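Local coordinates for protein B-agarase (Saccharophagus degradans, PDB 4BQ2) that hydrolyses agarose-type polysaccharide as a family 50 exo-beta-agarase, probably releasing short sugars from chain ends, at residues P142-W156 / M658-A670. Residues are numbered along the deposited sequence; the frame is centred on the assembly and turned at random.
Sequences PPTWTSDDRQFVWMW and MDHGSYHPGLIHA
V153 holds CG1 anti to its backbone N (chi1 178°) and H664 likewise swings its imidazole away from its own N (chi1 -161°), which sets the methyl squarely over the ring. V153 CG1 stands 3.3 Å from the H664 ring centroid, a close CH-pi contact almost on the ring normal. The other methyl, V153 CG2, rests against CD of the P665 ring at 3.9 Å. The turn of the H664 imidazole is set mainly by ND1, which accepts the backbone N-H of G666; H664 NE2 adds a weak, bent bond to W154 O (2.9 Å, 128° at the hydrogen). M155, bent at chi2 and chi3, sets its sulfur against both histidines, oblique to H664 and at the edge of H669. NE2 of H669 is tied in its ring plane to G666 O, 2.7 Å away. The contact joins the CBM-like beta domain, through strand 150-155, which pairs with 97-104 and 110-115, to the loop between strand 648-652 and helix 673-688 of what is probably the (beta/alpha)8 catalytic barrel, as in other family 50 enzymes; Q85 of the beta domain also bonds the backbone of L667 and H669. Beyond M155, L667 sends CD2 to the rim of the W156 indole, 3.7 Å from W156 CZ3 and near the ring plane. At the far end P142 lies across one face of Y663, with P142 CD 4.0 Å from the ring centroid. M658 is modelled in two conformers; in one of them its sulfur lies by the guanidinium of R150, which is salt-bridged to D103, and its methyl by V153 CG2.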
# COMPACT_ATOMS: atom_id res chain seq x y z
N PRO A 142 -10.82 -16.21 2.58
CA PRO A 142 -12.24 -16.41 2.40
C PRO A 142 -12.83 -16.77 3.76
O PRO A 142 -12.09 -17.21 4.63
CB PRO A 142 -12.32 -17.61 1.42
CG PRO A 142 -10.97 -18.23 1.42
CD PRO A 142 -9.98 -17.19 1.86
N PRO A 143 -14.14 -16.58 3.95
CA PRO A 143 -14.68 -16.91 5.28
C PRO A 143 -14.53 -18.40 5.61
O PRO A 143 -14.48 -19.23 4.70
CB PRO A 143 -16.15 -16.51 5.17
CG PRO A 143 -16.43 -16.38 3.72
CD PRO A 143 -15.14 -15.95 3.09
N THR A 144 -14.46 -18.75 6.90
CA THR A 144 -14.29 -20.15 7.30
C THR A 144 -15.62 -20.88 7.51
O THR A 144 -15.63 -22.04 7.94
CB THR A 144 -13.44 -20.27 8.57
OG1 THR A 144 -13.97 -19.39 9.56
CG2 THR A 144 -12.00 -19.91 8.27
N TRP A 145 -16.73 -20.19 7.27
CA TRP A 145 -18.03 -20.83 7.15
C TRP A 145 -18.88 -20.01 6.20
O TRP A 145 -18.51 -18.89 5.85
CB TRP A 145 -18.72 -20.95 8.50
CG TRP A 145 -19.06 -19.63 9.18
CD1 TRP A 145 -20.19 -18.87 8.99
CD2 TRP A 145 -18.27 -18.94 10.14
NE1 TRP A 145 -20.15 -17.75 9.81
CE2 TRP A 145 -18.98 -17.77 10.52
CE3 TRP A 145 -17.04 -19.20 10.74
CZ2 TRP A 145 -18.49 -16.87 11.46
CZ3 TRP A 145 -16.55 -18.31 11.68
CH2 TRP A 145 -17.28 -17.15 12.03
N THR A 146 -20.04 -20.55 5.82
CA THR A 146 -20.98 -19.90 4.91
C THR A 146 -22.16 -19.29 5.64
O THR A 146 -22.83 -19.96 6.44
CB THR A 146 -21.51 -20.90 3.86
OG1 THR A 146 -20.39 -21.43 3.14
CG2 THR A 146 -22.47 -20.21 2.88
N SER A 147 -22.40 -18.00 5.39
CA SER A 147 -23.55 -17.30 5.95
C SER A 147 -23.82 -16.02 5.16
O SER A 147 -23.02 -15.64 4.32
CB SER A 147 -23.32 -16.98 7.43
OG SER A 147 -22.30 -16.00 7.58
N ASP A 148 -24.96 -15.38 5.43
CA ASP A 148 -25.30 -14.08 4.83
C ASP A 148 -24.45 -12.94 5.45
O ASP A 148 -24.39 -11.82 4.91
CB ASP A 148 -26.78 -13.78 5.03
CG ASP A 148 -27.68 -14.48 4.03
OD1 ASP A 148 -27.18 -15.30 3.22
OD2 ASP A 148 -28.90 -14.20 4.04
N ASP A 149 -23.80 -13.23 6.58
CA ASP A 149 -23.05 -12.23 7.35
C ASP A 149 -21.77 -11.81 6.62
O ASP A 149 -21.26 -12.54 5.76
CB ASP A 149 -22.71 -12.77 8.74
CG ASP A 149 -23.94 -13.16 9.54
OD1 ASP A 149 -25.02 -12.56 9.31
OD2 ASP A 149 -23.82 -14.08 10.37
N ARG A 150 -21.27 -10.63 6.97
CA ARG A 150 -20.02 -10.14 6.39
C ARG A 150 -18.87 -10.20 7.37
O ARG A 150 -18.97 -9.70 8.47
CB ARG A 150 -20.21 -8.73 5.88
CG ARG A 150 -21.30 -8.63 4.80
CD ARG A 150 -21.26 -7.28 4.12
NE ARG A 150 -20.04 -7.11 3.31
CZ ARG A 150 -19.54 -5.92 2.99
NH1 ARG A 150 -20.14 -4.80 3.40
NH2 ARG A 150 -18.45 -5.84 2.24
N GLN A 151 -17.75 -10.76 6.94
CA GLN A 151 -16.57 -10.87 7.81
C GLN A 151 -15.74 -9.60 7.71
O GLN A 151 -15.36 -9.20 6.61
CB GLN A 151 -15.72 -12.11 7.44
CG GLN A 151 -14.57 -12.25 8.42
CD GLN A 151 -13.77 -13.53 8.34
OE1 GLN A 151 -13.59 -14.13 7.27
NE2 GLN A 151 -13.20 -13.90 9.47
N PHE A 152 -15.47 -8.93 8.85
CA PHE A 152 -14.52 -7.80 8.85
C PHE A 152 -13.22 -8.32 8.26
O PHE A 152 -12.79 -9.47 8.55
CB PHE A 152 -14.24 -7.30 10.27
CG PHE A 152 -15.09 -6.13 10.74
CD1 PHE A 152 -14.67 -4.81 10.53
CD2 PHE A 152 -16.27 -6.35 11.47
CE1 PHE A 152 -15.43 -3.73 10.99
CE2 PHE A 152 -17.03 -5.28 11.93
CZ PHE A 152 -16.61 -3.96 11.70
N VAL A 153 -12.57 -7.50 7.45
CA VAL A 153 -11.41 -7.98 6.71
C VAL A 153 -10.17 -7.79 7.56
O VAL A 153 -10.00 -6.74 8.18
CB VAL A 153 -11.24 -7.17 5.41
CG1 VAL A 153 -10.01 -7.58 4.62
CG2 VAL A 153 -12.50 -7.30 4.57
N TRP A 154 -9.24 -8.74 7.50
CA TRP A 154 -8.01 -8.60 8.27
C TRP A 154 -7.14 -7.49 7.67
O TRP A 154 -6.93 -7.46 6.45
CB TRP A 154 -7.22 -9.91 8.26
CG TRP A 154 -5.97 -9.79 9.07
CD1 TRP A 154 -4.69 -9.74 8.60
CD2 TRP A 154 -5.89 -9.69 10.49
NE1 TRP A 154 -3.80 -9.60 9.65
CE2 TRP A 154 -4.52 -9.57 10.83
CE3 TRP A 154 -6.85 -9.70 11.53
CZ2 TRP A 154 -4.08 -9.48 12.16
CZ3 TRP A 154 -6.40 -9.60 12.87
CH2 TRP A 154 -5.03 -9.49 13.16
N MET A 155 -6.60 -6.63 8.55
CA MET A 155 -5.70 -5.56 8.17
C MET A 155 -4.30 -5.79 8.76
O MET A 155 -3.31 -6.00 8.02
CB MET A 155 -6.28 -4.18 8.58
CG MET A 155 -7.64 -3.90 7.95
SD MET A 155 -7.59 -3.71 6.15
CE MET A 155 -7.11 -1.98 6.05
N TRP A 156 -4.20 -5.76 10.08
CA TRP A 156 -2.90 -5.98 10.75
C TRP A 156 -3.11 -6.11 12.24
O TRP A 156 -4.20 -5.81 12.76
CB TRP A 156 -1.94 -4.79 10.50
CG TRP A 156 -2.63 -3.46 10.61
CD1 TRP A 156 -3.01 -2.81 11.75
CD2 TRP A 156 -3.05 -2.64 9.52
NE1 TRP A 156 -3.63 -1.62 11.44
CE2 TRP A 156 -3.68 -1.50 10.07
CE3 TRP A 156 -2.95 -2.75 8.12
CZ2 TRP A 156 -4.21 -0.48 9.27
CZ3 TRP A 156 -3.50 -1.74 7.32
CH2 TRP A 156 -4.11 -0.61 7.91
N MET A 658 -15.58 -5.63 -2.79
CA MET A 658 -15.63 -7.09 -2.64
C MET A 658 -16.72 -7.74 -3.50
O MET A 658 -17.07 -8.92 -3.29
CB MET A 658 -15.83 -7.44 -1.16
CG MET A 658 -14.80 -6.77 -0.26
SD MET A 658 -15.11 -6.96 1.50
CE MET A 658 -14.59 -8.67 1.67
N ASP A 659 -17.23 -6.98 -4.46
CA ASP A 659 -18.31 -7.44 -5.35
C ASP A 659 -17.84 -8.03 -6.71
O ASP A 659 -18.66 -8.28 -7.60
CB ASP A 659 -19.28 -6.30 -5.61
CG ASP A 659 -18.63 -5.11 -6.35
OD1 ASP A 659 -17.38 -5.05 -6.48
OD2 ASP A 659 -19.39 -4.26 -6.82
N HIS A 660 -16.54 -8.27 -6.84
CA HIS A 660 -15.96 -8.88 -8.03
C HIS A 660 -15.02 -10.00 -7.63
O HIS A 660 -13.99 -10.25 -8.29
CB HIS A 660 -15.26 -7.78 -8.84
CG HIS A 660 -15.00 -8.11 -10.27
ND1 HIS A 660 -15.90 -7.82 -11.28
CD2 HIS A 660 -13.87 -8.54 -10.88
CE1 HIS A 660 -15.36 -8.13 -12.44
NE2 HIS A 660 -14.12 -8.55 -12.23
N GLY A 661 -15.36 -10.70 -6.55
CA GLY A 661 -14.68 -11.94 -6.25
C GLY A 661 -13.47 -11.87 -5.35
O GLY A 661 -12.94 -12.90 -4.96
N SER A 662 -13.03 -10.67 -4.96
CA SER A 662 -11.87 -10.57 -4.08
C SER A 662 -12.19 -10.88 -2.62
O SER A 662 -13.23 -10.52 -2.12
CB SER A 662 -11.24 -9.16 -4.15
OG SER A 662 -10.00 -9.16 -3.47
N TYR A 663 -11.24 -11.46 -1.92
CA TYR A 663 -11.38 -11.65 -0.47
C TYR A 663 -11.00 -10.42 0.34
O TYR A 663 -11.18 -10.41 1.55
CB TYR A 663 -10.48 -12.78 -0.01
CG TYR A 663 -10.68 -14.07 -0.78
CD1 TYR A 663 -11.96 -14.54 -1.05
CD2 TYR A 663 -9.59 -14.83 -1.20
CE1 TYR A 663 -12.17 -15.73 -1.73
CE2 TYR A 663 -9.78 -16.02 -1.90
CZ TYR A 663 -11.07 -16.46 -2.16
OH TYR A 663 -11.26 -17.65 -2.86
N HIS A 664 -10.44 -9.41 -0.32
CA HIS A 664 -9.89 -8.26 0.39
C HIS A 664 -9.96 -7.09 -0.56
O HIS A 664 -9.49 -7.18 -1.71
CB HIS A 664 -8.42 -8.53 0.75
CG HIS A 664 -7.89 -7.65 1.84
ND1 HIS A 664 -8.08 -6.28 1.86
CD2 HIS A 664 -7.13 -7.94 2.92
CE1 HIS A 664 -7.50 -5.78 2.94
NE2 HIS A 664 -6.92 -6.76 3.59
N PRO A 665 -10.61 -6.01 -0.13
CA PRO A 665 -10.74 -4.84 -0.98
C PRO A 665 -9.43 -4.09 -1.18
O PRO A 665 -9.25 -3.49 -2.23
CB PRO A 665 -11.77 -3.98 -0.26
CG PRO A 665 -11.94 -4.55 1.10
CD PRO A 665 -11.25 -5.86 1.19
N GLY A 666 -8.51 -4.21 -0.23
CA GLY A 666 -7.31 -3.37 -0.20
C GLY A 666 -7.29 -2.46 1.04
O GLY A 666 -7.99 -2.71 2.01
N LEU A 667 -6.53 -1.36 1.00
CA LEU A 667 -6.42 -0.45 2.16
C LEU A 667 -7.63 0.45 2.44
O LEU A 667 -7.95 0.79 3.59
CB LEU A 667 -5.10 0.37 2.06
CG LEU A 667 -3.88 -0.55 2.22
CD1 LEU A 667 -2.56 0.12 1.84
CD2 LEU A 667 -3.79 -1.12 3.65
N ILE A 668 -8.31 0.86 1.39
CA ILE A 668 -9.44 1.76 1.51
C ILE A 668 -10.59 1.07 0.78
O ILE A 668 -10.38 0.48 -0.27
CB ILE A 668 -9.15 3.16 0.91
CG1 ILE A 668 -8.05 3.89 1.74
CG2 ILE A 668 -10.45 3.96 0.79
CD1 ILE A 668 -8.46 4.31 3.18
N HIS A 669 -11.77 1.11 1.39
CA HIS A 669 -12.87 0.19 1.01
C HIS A 669 -14.10 0.95 0.49
O HIS A 669 -14.52 1.96 1.09
CB HIS A 669 -13.30 -0.68 2.22
CG HIS A 669 -12.20 -1.50 2.83
ND1 HIS A 669 -12.38 -2.24 3.98
CD2 HIS A 669 -10.90 -1.68 2.47
CE1 HIS A 669 -11.25 -2.86 4.30
NE2 HIS A 669 -10.34 -2.53 3.40
N ALA A 670 -14.70 0.43 -0.58
CA ALA A 670 -15.93 0.94 -1.15
C ALA A 670 -16.98 -0.16 -1.09
O ALA A 670 -16.65 -1.35 -0.89
CB ALA A 670 -15.71 1.35 -2.61